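Local coordinates for protein Pcdhgc3 (Mus musculus, PDB 4ZI8), which probably acts as a calcium-dependent cell-adhesion protein that helps establish specific neuronal connections, this piece comprising its first three extracellular cadherin repeats, at residues S63-F66 and F67-N70; R299-F302 and E303-K306. All blocks are in the same frame, centred on the assembly; numbering follows the deposited sequence.

Interaction 1: S63-F66 and F67-N70; sequences SRRF and FEVN
R65 grips E68 through NE, the inner nitrogen of its guanidinium group, and not through the terminal nitrogens. NE donates to OE2 of E68 at 2.8 Å with a bent N-H...O angle of 140°, while NH2 of R65 stays 4.0 Å from that same oxygen. This single-pronged salt bridge follows from a folded arginine chain: bends about CB-CG and CG-CD (chi3 -66°) bring NE in front of the carboxylate. E68 bends its own chain about CB-CG to bring the carboxylate back, and OE2 is approached nearly along its C-O bond. The two flat groups stand 67° apart, so the bridge lacks the coplanar, two-pronged form.

R65 is also the centre of an inverse gamma turn, closed by a weak bond from F66 N to R64 O, and the chain becomes extended from F67 on. On from the turn, F66 CB packs against CD2 of F67 at 3.6 Å, and R64 CB lies over the rim of one F66 ring face.

The turn leads into strand 67-69, an outermost strand of its sheet, whose E68 pairs by backbone with F77 of strand 75-78; N79 ND2 donates a hydrogen bond to R65 O. F67 is buried in the first cadherin repeat against M76, V78 and L82, and both phenylalanines reach V96 of strand 95-102.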
loop_
_atom_site.group_PDB
_atom_site.type_symbol
_atom_site.label_atom_id
_atom_site.label_comp_id
_atom_site.label_asym_id
_atom_site.label_seq_id
_atom_site.Cartn_x
_atom_site.Cartn_y
_atom_site.Cartn_z
ATOM N N SER B 63 8.230 -49.058 18.912
ATOM C CA SER B 63 7.588 -48.567 17.715
ATOM C C SER B 63 6.538 -49.548 17.193
ATOM O O SER B 63 6.499 -50.699 17.595
ATOM C CB SER B 63 8.632 -48.277 16.642
ATOM O OG SER B 63 9.063 -49.477 16.054
ATOM N N ARG B 64 5.674 -49.067 16.307
ATOM C CA ARG B 64 4.567 -49.860 15.802
ATOM C C ARG B 64 5.043 -51.098 15.066
ATOM O O ARG B 64 6.088 -51.087 14.400
ATOM C CB ARG B 64 3.713 -49.035 14.856
ATOM C CG ARG B 64 3.059 -47.825 15.478
ATOM C CD ARG B 64 2.309 -47.096 14.409
ATOM N NE ARG B 64 2.017 -45.749 14.846
ATOM C CZ ARG B 64 1.614 -44.787 14.035
ATOM N NH1 ARG B 64 1.456 -45.043 12.748
ATOM N NH2 ARG B 64 1.379 -43.581 14.531
ATOM N N ARG B 65 4.264 -52.164 15.139
ATOM C CA ARG B 65 4.630 -53.366 14.405
ATOM C C ARG B 65 4.213 -53.267 12.946
ATOM O O ARG B 65 3.175 -53.794 12.521
ATOM C CB ARG B 65 4.014 -54.586 15.074
ATOM C CG ARG B 65 4.393 -54.663 16.536
ATOM C CD ARG B 65 4.498 -56.115 17.015
ATOM N NE ARG B 65 3.201 -56.775 16.989
ATOM C CZ ARG B 65 2.351 -56.774 18.012
ATOM N NH1 ARG B 65 2.672 -56.140 19.138
ATOM N NH2 ARG B 65 1.182 -57.405 17.924
ATOM N N PHE B 66 5.049 -52.601 12.174
ATOM C CA PHE B 66 4.736 -52.314 10.773
ATOM C C PHE B 66 4.775 -53.577 9.927
ATOM O O PHE B 66 4.082 -53.686 8.913
ATOM C CB PHE B 66 5.727 -51.297 10.221
ATOM C CG PHE B 66 5.589 -49.919 10.829
ATOM C CD1 PHE B 66 4.440 -49.161 10.608
ATOM C CD2 PHE B 66 6.614 -49.378 11.598
ATOM C CE1 PHE B 66 4.325 -47.865 11.148
ATOM C CE2 PHE B 66 6.511 -48.113 12.143
ATOM C CZ PHE B 66 5.356 -47.345 11.915
ATOM N N PHE B 67 5.604 -54.523 10.362
ATOM C CA PHE B 67 5.806 -55.780 9.652
ATOM C C PHE B 67 5.720 -56.939 10.602
ATOM O O PHE B 67 6.085 -56.835 11.771
ATOM C CB PHE B 67 7.160 -55.798 8.966
ATOM C CG PHE B 67 7.340 -54.681 8.023
ATOM C CD1 PHE B 67 6.823 -54.749 6.744
ATOM C CD2 PHE B 67 7.978 -53.530 8.428
ATOM C CE1 PHE B 67 6.985 -53.665 5.867
ATOM C CE2 PHE B 67 8.137 -52.440 7.562
ATOM C CZ PHE B 67 7.636 -52.509 6.296
ATOM N N GLU B 68 5.225 -58.048 10.100
ATOM C CA GLU B 68 5.246 -59.282 10.865
ATOM C C GLU B 68 5.775 -60.358 9.936
ATOM O O GLU B 68 5.790 -60.153 8.724
ATOM C CB GLU B 68 3.856 -59.624 11.386
ATOM C CG GLU B 68 3.417 -58.752 12.561
ATOM C CD GLU B 68 4.059 -59.138 13.904
ATOM O OE1 GLU B 68 5.006 -59.963 13.926
ATOM O OE2 GLU B 68 3.595 -58.623 14.948
ATOM N N VAL B 69 6.222 -61.484 10.498
ATOM C CA VAL B 69 6.703 -62.607 9.707
ATOM C C VAL B 69 5.899 -63.841 10.076
ATOM O O VAL B 69 5.620 -64.056 11.240
ATOM C CB VAL B 69 8.215 -62.851 9.936
ATOM C CG1 VAL B 69 8.702 -64.045 9.126
ATOM C CG2 VAL B 69 9.007 -61.604 9.565
ATOM N N ASN B 70 5.497 -64.618 9.079
ATOM C CA ASN B 70 4.836 -65.897 9.278
ATOM C C ASN B 70 5.881 -66.923 9.764
ATOM O O ASN B 70 6.773 -67.300 9.001
ATOM C CB ASN B 70 4.187 -66.323 7.960
ATOM C CG ASN B 70 3.426 -67.617 8.058
ATOM O OD1 ASN B 70 3.680 -68.461 8.919
ATOM N ND2 ASN B 70 2.491 -67.800 7.137
#

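Interaction 2: R299-F302 and E303-K306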
loop_
_atom_site.group_PDB
_atom_site.type_symbol
_atom_site.label_atom_id
_atom_site.label_comp_id
_atom_site.label_asym_id
_atom_site.label_seq_id
_atom_site.Cartn_x
_atom_site.Cartn_y
_atom_site.Cartn_z
ATOM N N ARG B 299 -28.466 43.952 -0.123
ATOM C CA ARG B 299 -29.524 44.626 -0.869
ATOM C C ARG B 299 -29.072 44.934 -2.285
ATOM O O ARG B 299 -28.101 45.643 -2.489
ATOM C CB ARG B 299 -29.955 45.920 -0.178
ATOM C CG ARG B 299 -31.093 46.618 -0.910
ATOM C CD ARG B 299 -31.434 47.961 -0.284
ATOM N NE ARG B 299 -30.408 48.983 -0.511
ATOM C CZ ARG B 299 -30.311 49.731 -1.612
ATOM N NH1 ARG B 299 -31.168 49.568 -2.612
ATOM N NH2 ARG B 299 -29.347 50.641 -1.721
ATOM N N LEU B 300 -29.778 44.394 -3.266
ATOM C CA LEU B 300 -29.506 44.737 -4.654
ATOM C C LEU B 300 -29.907 46.178 -4.911
ATOM O O LEU B 300 -30.732 46.738 -4.200
ATOM C CB LEU B 300 -30.257 43.812 -5.602
ATOM C CG LEU B 300 -29.949 42.311 -5.495
ATOM C CD1 LEU B 300 -30.822 41.559 -6.456
ATOM C CD2 LEU B 300 -28.501 42.039 -5.805
ATOM N N ASP B 301 -29.305 46.780 -5.925
ATOM C CA ASP B 301 -29.712 48.106 -6.346
ATOM C C ASP B 301 -29.471 48.252 -7.836
ATOM O O ASP B 301 -28.324 48.181 -8.299
ATOM C CB ASP B 301 -28.956 49.175 -5.582
ATOM C CG ASP B 301 -29.489 50.562 -5.869
ATOM O OD1 ASP B 301 -29.415 50.993 -7.028
ATOM O OD2 ASP B 301 -29.986 51.215 -4.938
ATOM N N PHE B 302 -30.554 48.440 -8.584
ATOM C CA PHE B 302 -30.489 48.424 -10.039
ATOM C C PHE B 302 -29.677 49.611 -10.567
ATOM O O PHE B 302 -28.953 49.488 -11.547
ATOM C CB PHE B 302 -31.910 48.407 -10.622
ATOM C CG PHE B 302 -31.973 48.557 -12.128
ATOM C CD1 PHE B 302 -31.807 47.457 -12.968
ATOM C CD2 PHE B 302 -32.243 49.799 -12.704
ATOM C CE1 PHE B 302 -31.885 47.598 -14.339
ATOM C CE2 PHE B 302 -32.316 49.940 -14.084
ATOM C CZ PHE B 302 -32.146 48.840 -14.896
ATOM N N GLU B 303 -29.777 50.753 -9.906
ATOM C CA GLU B 303 -29.039 51.923 -10.374
ATOM C C GLU B 303 -27.549 51.800 -10.025
ATOM O O GLU B 303 -26.701 52.320 -10.736
ATOM C CB GLU B 303 -29.655 53.217 -9.811
ATOM C CG GLU B 303 -31.145 53.379 -10.168
ATOM C CD GLU B 303 -32.093 52.558 -9.276
ATOM O OE1 GLU B 303 -31.899 52.562 -8.043
ATOM O OE2 GLU B 303 -33.032 51.914 -9.798
ATOM N N ASP B 304 -27.219 51.067 -8.964
ATOM C CA ASP B 304 -25.811 50.879 -8.606
ATOM C C ASP B 304 -25.142 49.815 -9.474
ATOM O O ASP B 304 -24.046 50.032 -10.019
ATOM C CB ASP B 304 -25.677 50.508 -7.129
ATOM C CG ASP B 304 -26.053 51.651 -6.205
ATOM O OD1 ASP B 304 -26.131 52.813 -6.676
ATOM O OD2 ASP B 304 -26.271 51.392 -5.000
ATOM N N THR B 305 -25.791 48.664 -9.601
ATOM C CA THR B 305 -25.207 47.569 -10.363
ATOM C C THR B 305 -26.279 46.713 -11.011
ATOM O O THR B 305 -27.100 46.125 -10.316
ATOM C CB THR B 305 -24.328 46.677 -9.462
ATOM O OG1 THR B 305 -23.367 47.497 -8.789
ATOM C CG2 THR B 305 -23.603 45.637 -10.295
ATOM N N LYS B 306 -26.240 46.623 -12.337
ATOM C CA LYS B 306 -27.262 45.925 -13.099
ATOM C C LYS B 306 -26.993 44.436 -13.257
ATOM O O LYS B 306 -27.914 43.661 -13.509
ATOM C CB LYS B 306 -27.396 46.554 -14.477
ATOM C CG LYS B 306 -28.026 47.932 -14.426
ATOM C CD LYS B 306 -27.869 48.686 -15.736
ATOM C CE LYS B 306 -28.528 50.056 -15.622
ATOM N NZ LYS B 306 -28.214 50.705 -14.315
HETATM O O HOH W 1 -27.712 52.806 -3.097
HETATM O O HOH W 2 -27.127 45.505 -7.568
HETATM O O HOH W 3 -28.747 53.860 -6.483
#
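The F302 ring carries K306 across one face, CG lying 3.9 Å above the plane near the rim and NZ 4.4 Å from the ring centroid in a cation-pi contact, while E303 OE2 sits at the ring edge, in plane. NZ also bonds to F302 O at 3.1 Å, the lysine bending at its last torsion (chi4 43°) to reach it. The carboxylates of D301 and D304 stack with planes 14° apart, and the R299 guanidinium meets D301 OD2 at its edge, NH1 to OD2 being 3.1 Å. The other oxygen, D301 OD1, takes the D304 N-H at 2.9 Å and, weakly, that of E303, closing a tight turn that a straight T305 N to D301 O bond (2.9 Å) completes. An alanine in place of D301 would probably leave R299 without its salt-bridge partner and the turn's two N-H groups without their side-chain acceptor. E245, whose OE2 accepts from F302 N, brings its OE1 close to E303 OE2, and D301 OD1 is 3.1 Å from E303 OE1, a repulsion that R299 and waters probably offset only in part. D301 and E303 bind calcium in another structure of this protein but hold none here, and such a cluster is consistent with a site awaiting its cation.

How the interactions relate
Interactions 1 and 2 lie on opposite sides of the centre of a long rod of cadherin repeats, in the first and third repeats respectively, with centres 111 Å apart and nearest atoms about 93 Å apart, so they have no direct contact. Their relation is through calcium. In interaction 1 the F66 side chain is about 7 Å from that of D83 and about 11 Å from a bound calcium, so this packing neighbours an occupied site without supplying a ligand. Residues 299-306 instead hold D301 and E303, calcium ligands in another structure of this protein; they follow the same Asp-X-Glu spacing as the calcium-binding D83 and E85, and sit by the chain's C-terminal end, where no calcium is modelled.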